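Local coordinates for epoxyqueuosine reductase (Streptococcus thermophilus, PDB 5D6S), which is an iron-sulfur protein of the epoxyqueuosine reductase (QueG) family that holds cobalamin beside iron/sulfur clusters and carries a helical C-terminal region, at residues K115-S123 against K257-I265; N319-I327 against N350-A360. All blocks are in the same frame, centred on the assembly; numbering follows the deposited sequence.

Contact 1 (K115-S123 against K257-I265); sequences KRGKITPNS and KTVIYGCDI. With SF4 (iron/sulfur cluster), chain G.
T120 and D264 meet with their side chains crossing at about a right angle, and T120 OG1 donates to D264 OD1 over 2.7 Å on the syn lone pair of the carboxylate. The hydroxyl reaches it because OG1 stands anti to the backbone N (chi1 175°), which leaves CG2 between the backbone N and the carbonyl carbon, 3.8 Å from Y261 CD2 and oblique to the ring. T120 OG1 also accepts from N122 N, an ST turn that helps fix the hydroxyl's rotation. From the opposite direction to the D264 side chain comes P121, whose CD lies 3.2 Å from D264 OD2. I119 crosses Y261 obliquely, its CG1 3.8 Å from Y261 CB. Between the backbones the two loops are joined by a single beta bridge, K118 with V259: K118 N donates to T258 O (2.9 Å), I260 N to K118 O (2.8 Å), and a third backbone bond, T120 N to Y261 O, follows one residue out of step with the bridge. The bridge leads directly into the cofactor site. C263 SG binds the cluster iron FE2 at 2.3 Å, whereas C263 N donates to cobalamin and D264 OD1 makes a weak bond to it. I260 also packs on A328 of helix 318-331.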
# COMPACT_ATOMS: atom_id res chain seq x y z
N LYS A 115 -19.83 -7.97 10.34
CA LYS A 115 -19.54 -7.44 9.01
C LYS A 115 -18.02 -7.31 8.83
O LYS A 115 -17.27 -7.16 9.80
CB LYS A 115 -20.28 -6.12 8.73
CG LYS A 115 -21.63 -6.01 9.42
CD LYS A 115 -22.61 -5.09 8.71
CE LYS A 115 -23.71 -4.67 9.68
NZ LYS A 115 -25.04 -4.57 9.02
N ARG A 116 -17.59 -7.35 7.58
CA ARG A 116 -16.17 -7.44 7.24
C ARG A 116 -15.71 -6.20 6.45
O ARG A 116 -16.48 -5.60 5.70
CB ARG A 116 -15.92 -8.68 6.39
CG ARG A 116 -16.16 -10.00 7.08
CD ARG A 116 -15.96 -11.21 6.16
NE ARG A 116 -14.95 -12.09 6.75
CZ ARG A 116 -15.21 -13.17 7.46
NH1 ARG A 116 -14.21 -13.87 7.98
NH2 ARG A 116 -16.46 -13.59 7.64
N GLY A 117 -14.45 -5.82 6.65
CA GLY A 117 -13.82 -4.81 5.82
C GLY A 117 -12.92 -5.49 4.81
O GLY A 117 -12.69 -6.70 4.89
N LYS A 118 -12.45 -4.73 3.84
CA LYS A 118 -11.49 -5.21 2.85
C LYS A 118 -10.13 -4.60 3.14
O LYS A 118 -10.01 -3.55 3.74
CB LYS A 118 -11.89 -4.85 1.42
CG LYS A 118 -13.28 -5.26 0.96
CD LYS A 118 -13.66 -4.49 -0.32
CE LYS A 118 -15.14 -4.60 -0.67
NZ LYS A 118 -15.56 -6.00 -0.94
N ILE A 119 -9.10 -5.23 2.62
CA ILE A 119 -7.74 -4.81 2.85
C ILE A 119 -6.94 -5.21 1.60
O ILE A 119 -6.98 -6.35 1.19
CB ILE A 119 -7.19 -5.45 4.14
CG1 ILE A 119 -5.64 -5.36 4.04
CG2 ILE A 119 -7.83 -6.83 4.30
CD1 ILE A 119 -4.78 -6.61 4.03
N THR A 120 -6.25 -4.25 0.99
CA THR A 120 -5.63 -4.41 -0.35
C THR A 120 -4.93 -5.74 -0.61
O THR A 120 -4.25 -6.26 0.27
CB THR A 120 -4.60 -3.29 -0.67
OG1 THR A 120 -3.97 -3.58 -1.92
CG2 THR A 120 -3.53 -3.21 0.38
N PRO A 121 -5.11 -6.31 -1.81
CA PRO A 121 -4.44 -7.57 -2.15
C PRO A 121 -2.92 -7.47 -2.10
O PRO A 121 -2.25 -8.48 -1.94
CB PRO A 121 -4.90 -7.88 -3.58
CG PRO A 121 -5.84 -6.79 -4.00
CD PRO A 121 -5.84 -5.72 -2.96
N ASN A 122 -2.40 -6.23 -2.24
CA ASN A 122 -0.98 -5.92 -2.03
C ASN A 122 -0.45 -6.39 -0.67
O ASN A 122 0.76 -6.48 -0.46
CB ASN A 122 -0.74 -4.41 -2.16
CG ASN A 122 0.73 -4.04 -2.35
OD1 ASN A 122 1.43 -4.60 -3.19
ND2 ASN A 122 1.22 -3.10 -1.57
N SER A 123 -1.37 -6.63 0.26
CA SER A 123 -1.04 -7.05 1.60
C SER A 123 -1.71 -8.37 1.98
O SER A 123 -1.91 -8.62 3.17
CB SER A 123 -1.43 -5.96 2.59
OG SER A 123 -0.91 -6.24 3.88
N LYS A 257 -14.51 3.79 2.28
CA LYS A 257 -15.62 2.82 2.34
C LYS A 257 -15.30 1.80 3.40
O LYS A 257 -15.18 2.16 4.56
CB LYS A 257 -15.87 2.19 0.98
CG LYS A 257 -16.44 3.16 -0.06
CD LYS A 257 -16.97 2.39 -1.27
CE LYS A 257 -18.06 3.17 -2.01
NZ LYS A 257 -17.51 4.32 -2.77
N THR A 258 -15.06 0.56 3.00
CA THR A 258 -14.68 -0.50 3.96
C THR A 258 -13.25 -0.99 3.75
O THR A 258 -12.83 -1.94 4.35
CB THR A 258 -15.64 -1.71 3.87
OG1 THR A 258 -15.58 -2.27 2.54
CG2 THR A 258 -17.06 -1.27 4.17
N VAL A 259 -12.51 -0.31 2.90
CA VAL A 259 -11.12 -0.70 2.63
C VAL A 259 -10.24 -0.07 3.70
O VAL A 259 -9.95 1.13 3.62
CB VAL A 259 -10.65 -0.25 1.23
CG1 VAL A 259 -9.24 -0.72 0.98
CG2 VAL A 259 -11.55 -0.82 0.14
N ILE A 260 -9.83 -0.88 4.67
CA ILE A 260 -9.12 -0.39 5.84
C ILE A 260 -7.61 -0.35 5.71
O ILE A 260 -6.91 0.02 6.64
CB ILE A 260 -9.45 -1.20 7.12
CG1 ILE A 260 -8.90 -2.61 7.03
CG2 ILE A 260 -10.95 -1.16 7.40
CD1 ILE A 260 -9.23 -3.47 8.23
N TYR A 261 -7.11 -0.74 4.55
CA TYR A 261 -5.67 -0.64 4.26
C TYR A 261 -5.41 -0.61 2.75
O TYR A 261 -5.80 -1.52 2.03
CB TYR A 261 -4.87 -1.79 4.90
CG TYR A 261 -3.39 -1.54 4.83
CD1 TYR A 261 -2.79 -0.67 5.72
CD2 TYR A 261 -2.60 -2.13 3.85
CE1 TYR A 261 -1.43 -0.39 5.66
CE2 TYR A 261 -1.23 -1.87 3.79
CZ TYR A 261 -0.66 -0.98 4.69
OH TYR A 261 0.69 -0.67 4.63
N GLY A 262 -4.78 0.45 2.27
CA GLY A 262 -4.50 0.59 0.85
C GLY A 262 -5.73 0.99 0.05
O GLY A 262 -6.82 1.19 0.60
N CYS A 263 -5.50 1.15 -1.25
CA CYS A 263 -6.50 1.45 -2.23
C CYS A 263 -6.07 0.79 -3.53
O CYS A 263 -4.90 0.89 -3.92
CB CYS A 263 -6.64 2.97 -2.38
SG CYS A 263 -7.77 3.58 -3.64
N ASP A 264 -7.02 0.19 -4.23
CA ASP A 264 -6.77 -0.43 -5.53
C ASP A 264 -7.62 0.16 -6.66
O ASP A 264 -7.58 -0.35 -7.78
CB ASP A 264 -7.00 -1.92 -5.43
CG ASP A 264 -5.94 -2.60 -4.59
OD1 ASP A 264 -5.79 -2.23 -3.41
OD2 ASP A 264 -5.26 -3.49 -5.12
N ILE A 265 -8.33 1.24 -6.40
CA ILE A 265 -9.28 1.78 -7.37
C ILE A 265 -8.61 2.08 -8.73
O ILE A 265 -9.17 1.80 -9.77
CB ILE A 265 -10.06 2.98 -6.74
CG1 ILE A 265 -11.02 2.44 -5.66
CG2 ILE A 265 -10.86 3.78 -7.77
CD1 ILE A 265 -11.51 3.46 -4.65
FE1 SF4 G . -4.54 6.49 -4.55
FE2 SF4 G . -6.79 5.25 -4.80
FE3 SF4 G . -5.05 5.21 -6.75
FE4 SF4 G . -6.34 7.38 -6.23
S1 SF4 G . -7.13 5.55 -6.86
S2 SF4 G . -4.29 7.16 -6.53
S3 SF4 G . -6.50 7.18 -4.09
S4 SF4 G . -4.83 4.41 -4.81

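Contact 2 (N319-I327 against N350-A360); sequences NILQRNAII and NPIHTATAIWA
H353 projects from helix 351-360 across to helix 319-327 and settles among N319, Q322, R323 and I326, a knob in a hole. Its NE2 donates to N319 O over 3.0 Å; the N-H...O angle of 176° makes the bond straight, the oxygen lies in the plane of the ring at its edge, and R323 N gives that carbonyl a second donor. With CG anti to the carbonyl carbon, the ring edge carrying NE2 is brought to N319 O. N350 ND2 lies over one face of the imidazole, offset toward the rim, while N350 OD1 caps the helix by accepting from H353 N at 3.1 Å.

The reciprocal knob, I326, marks the tightly packed part. It enters among H353, T356, A357 and A360, with CG2 3.7 Å from T356 CG2 and 3.8 Å from A360 CB. I327 CG1 crosses to the same T356 methyl, also at 3.7 Å, and W359 CZ3 touches I327 CG1 obliquely. The T356 hydroxyl is turned back to its own helix, donating to I352 O at 2.7 Å. R323 is buried too, its NE held by G246 O.

Toward the helix starts the fit is looser. The amides of exposed N319 and partly exposed N350 slide past each other with planes 73° apart, and their two ND2 donors do not bond. Partly exposed I352 offers a single methyl, CG2, to R323 CD.

Axes 9.4 Å apart, only 7° from parallel, with helix 338-347 linking them, fit the stacked-helix arrangement of HEAT-like repeats.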
# COMPACT_ATOMS: atom_id res chain seq x y z
N ASN A 319 -2.92 0.21 15.57
CA ASN A 319 -3.70 1.42 15.81
C ASN A 319 -4.25 2.11 14.56
O ASN A 319 -5.44 2.48 14.52
CB ASN A 319 -2.92 2.39 16.64
CG ASN A 319 -2.86 1.99 18.12
OD1 ASN A 319 -3.50 1.07 18.59
ND2 ASN A 319 -2.08 2.73 18.86
N ILE A 320 -3.44 2.26 13.52
CA ILE A 320 -3.97 2.85 12.30
C ILE A 320 -5.08 1.97 11.67
O ILE A 320 -6.09 2.46 11.18
CB ILE A 320 -2.90 3.15 11.24
CG1 ILE A 320 -2.03 1.93 10.96
CG2 ILE A 320 -2.05 4.33 11.66
CD1 ILE A 320 -1.31 2.05 9.65
N LEU A 321 -4.91 0.67 11.77
CA LEU A 321 -5.93 -0.24 11.26
C LEU A 321 -7.20 -0.21 12.07
O LEU A 321 -8.28 -0.20 11.50
CB LEU A 321 -5.38 -1.67 11.18
CG LEU A 321 -4.09 -1.77 10.35
CD1 LEU A 321 -3.64 -3.21 10.26
CD2 LEU A 321 -4.32 -1.22 8.95
N GLN A 322 -7.10 -0.17 13.40
CA GLN A 322 -8.31 -0.12 14.22
C GLN A 322 -9.05 1.21 14.03
O GLN A 322 -10.28 1.23 13.98
CB GLN A 322 -7.99 -0.39 15.68
CG GLN A 322 -7.56 -1.85 15.88
CD GLN A 322 -7.18 -2.21 17.31
OE1 GLN A 322 -6.75 -1.35 18.09
NE2 GLN A 322 -7.33 -3.49 17.65
N ARG A 323 -8.30 2.31 13.89
CA ARG A 323 -8.93 3.57 13.52
C ARG A 323 -9.76 3.36 12.23
O ARG A 323 -10.90 3.77 12.15
CB ARG A 323 -7.87 4.69 13.29
CG ARG A 323 -8.39 5.79 12.36
CD ARG A 323 -7.64 7.10 12.32
NE ARG A 323 -6.42 7.28 11.51
CZ ARG A 323 -5.88 6.46 10.61
NH1 ARG A 323 -6.40 5.30 10.27
NH2 ARG A 323 -4.76 6.84 10.03
N ASN A 324 -9.13 2.77 11.22
CA ASN A 324 -9.76 2.57 9.93
C ASN A 324 -10.99 1.67 10.03
O ASN A 324 -11.99 1.89 9.37
CB ASN A 324 -8.78 1.96 8.92
CG ASN A 324 -7.60 2.86 8.65
OD1 ASN A 324 -7.65 4.05 8.90
ND2 ASN A 324 -6.53 2.29 8.11
N ALA A 325 -10.90 0.69 10.91
CA ALA A 325 -11.98 -0.24 11.10
C ALA A 325 -13.17 0.47 11.70
O ALA A 325 -14.32 0.19 11.33
CB ALA A 325 -11.54 -1.41 11.99
N ILE A 326 -12.92 1.39 12.63
CA ILE A 326 -14.00 2.22 13.19
C ILE A 326 -14.64 3.01 12.07
O ILE A 326 -15.86 3.12 11.97
CB ILE A 326 -13.50 3.15 14.28
CG1 ILE A 326 -13.15 2.33 15.52
CG2 ILE A 326 -14.56 4.18 14.63
CD1 ILE A 326 -12.23 3.06 16.46
N ILE A 327 -13.81 3.51 11.17
CA ILE A 327 -14.33 4.25 10.05
C ILE A 327 -15.19 3.35 9.15
O ILE A 327 -16.23 3.79 8.65
CB ILE A 327 -13.21 4.92 9.28
CG1 ILE A 327 -12.60 6.03 10.16
CG2 ILE A 327 -13.75 5.53 7.99
CD1 ILE A 327 -11.26 6.56 9.69
N ASN A 350 -7.04 5.13 24.05
CA ASN A 350 -6.49 5.61 22.78
C ASN A 350 -7.33 6.80 22.24
O ASN A 350 -8.44 6.61 21.72
CB ASN A 350 -6.48 4.47 21.75
CG ASN A 350 -5.84 4.87 20.44
OD1 ASN A 350 -6.03 5.99 19.95
ND2 ASN A 350 -5.09 3.97 19.86
N PRO A 351 -6.81 8.02 22.36
CA PRO A 351 -7.59 9.19 21.97
C PRO A 351 -7.96 9.27 20.50
O PRO A 351 -9.05 9.72 20.17
CB PRO A 351 -6.69 10.36 22.36
CG PRO A 351 -5.79 9.82 23.41
CD PRO A 351 -5.57 8.38 23.07
N ILE A 352 -7.07 8.87 19.60
CA ILE A 352 -7.43 8.88 18.17
C ILE A 352 -8.66 8.02 17.94
O ILE A 352 -9.63 8.47 17.28
CB ILE A 352 -6.30 8.39 17.25
CG1 ILE A 352 -5.43 9.54 16.81
CG2 ILE A 352 -6.84 7.83 15.94
CD1 ILE A 352 -4.86 10.32 17.95
N HIS A 353 -8.67 6.83 18.54
CA HIS A 353 -9.84 5.95 18.45
C HIS A 353 -11.09 6.55 19.08
O HIS A 353 -12.17 6.47 18.50
CB HIS A 353 -9.56 4.61 19.09
CG HIS A 353 -8.51 3.82 18.39
ND1 HIS A 353 -7.88 2.74 18.97
CD2 HIS A 353 -7.96 3.97 17.16
CE1 HIS A 353 -7.02 2.23 18.10
NE2 HIS A 353 -7.04 2.97 17.01
N THR A 354 -10.94 7.16 20.25
CA THR A 354 -12.05 7.82 20.89
C THR A 354 -12.68 8.85 19.97
O THR A 354 -13.90 8.88 19.75
CB THR A 354 -11.60 8.51 22.18
OG1 THR A 354 -11.13 7.54 23.12
CG2 THR A 354 -12.76 9.31 22.82
N ALA A 355 -11.86 9.75 19.45
CA ALA A 355 -12.37 10.84 18.61
C ALA A 355 -13.01 10.28 17.34
O ALA A 355 -14.01 10.77 16.85
CB ALA A 355 -11.25 11.78 18.26
N THR A 356 -12.42 9.23 16.82
CA THR A 356 -12.96 8.62 15.60
C THR A 356 -14.31 7.98 15.93
O THR A 356 -15.28 8.19 15.23
CB THR A 356 -11.98 7.63 15.01
OG1 THR A 356 -10.71 8.28 14.83
CG2 THR A 356 -12.48 7.10 13.73
N ALA A 357 -14.37 7.29 17.07
CA ALA A 357 -15.60 6.66 17.53
C ALA A 357 -16.73 7.68 17.77
O ALA A 357 -17.87 7.43 17.41
CB ALA A 357 -15.35 5.85 18.78
N ILE A 358 -16.42 8.83 18.37
CA ILE A 358 -17.42 9.87 18.58
C ILE A 358 -18.04 10.29 17.26
O ILE A 358 -19.26 10.30 17.11
CB ILE A 358 -16.80 11.09 19.27
CG1 ILE A 358 -16.58 10.77 20.75
CG2 ILE A 358 -17.70 12.30 19.12
CD1 ILE A 358 -15.75 11.79 21.44
N TRP A 359 -17.19 10.55 16.26
CA TRP A 359 -17.66 10.79 14.91
C TRP A 359 -18.54 9.64 14.43
O TRP A 359 -19.60 9.86 13.86
CB TRP A 359 -16.47 10.96 13.95
CG TRP A 359 -16.87 11.04 12.49
CD1 TRP A 359 -17.44 12.09 11.85
CD2 TRP A 359 -16.73 10.01 11.51
NE1 TRP A 359 -17.66 11.79 10.52
CE2 TRP A 359 -17.22 10.53 10.28
CE3 TRP A 359 -16.22 8.72 11.53
CZ2 TRP A 359 -17.24 9.78 9.11
CZ3 TRP A 359 -16.23 7.96 10.34
CH2 TRP A 359 -16.74 8.50 9.16
N ALA A 360 -18.06 8.43 14.62
CA ALA A 360 -18.71 7.24 14.08
C ALA A 360 -20.15 7.12 14.62
O ALA A 360 -21.08 6.73 13.87
CB ALA A 360 -17.90 5.99 14.38

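From the N terminus, strand 93-100 leads into the loop holding 115-123. Contact 1 joins it to 257-265, closing a loop of 133 residues that takes in helix 128-144, the two remaining strands of the four-stranded sheet, 152-155 and 190-197, and much of the double-cluster region. Contact 2 opens only after that loop has closed: 319-327 and 350-360 bracket 22 residues, including helix 338-347. The two are therefore in series, neither nested nor crossed. Their centres lie 16 Å apart, yet they touch: I260 O is 2.7 Å from N324 ND2, a probable hydrogen bond, and Y261 CD1 packs on L321 CD2 at 3.6 Å. Segments 257-265 and 319-327 thus connect the cofactor-binding part to the C-terminal helices.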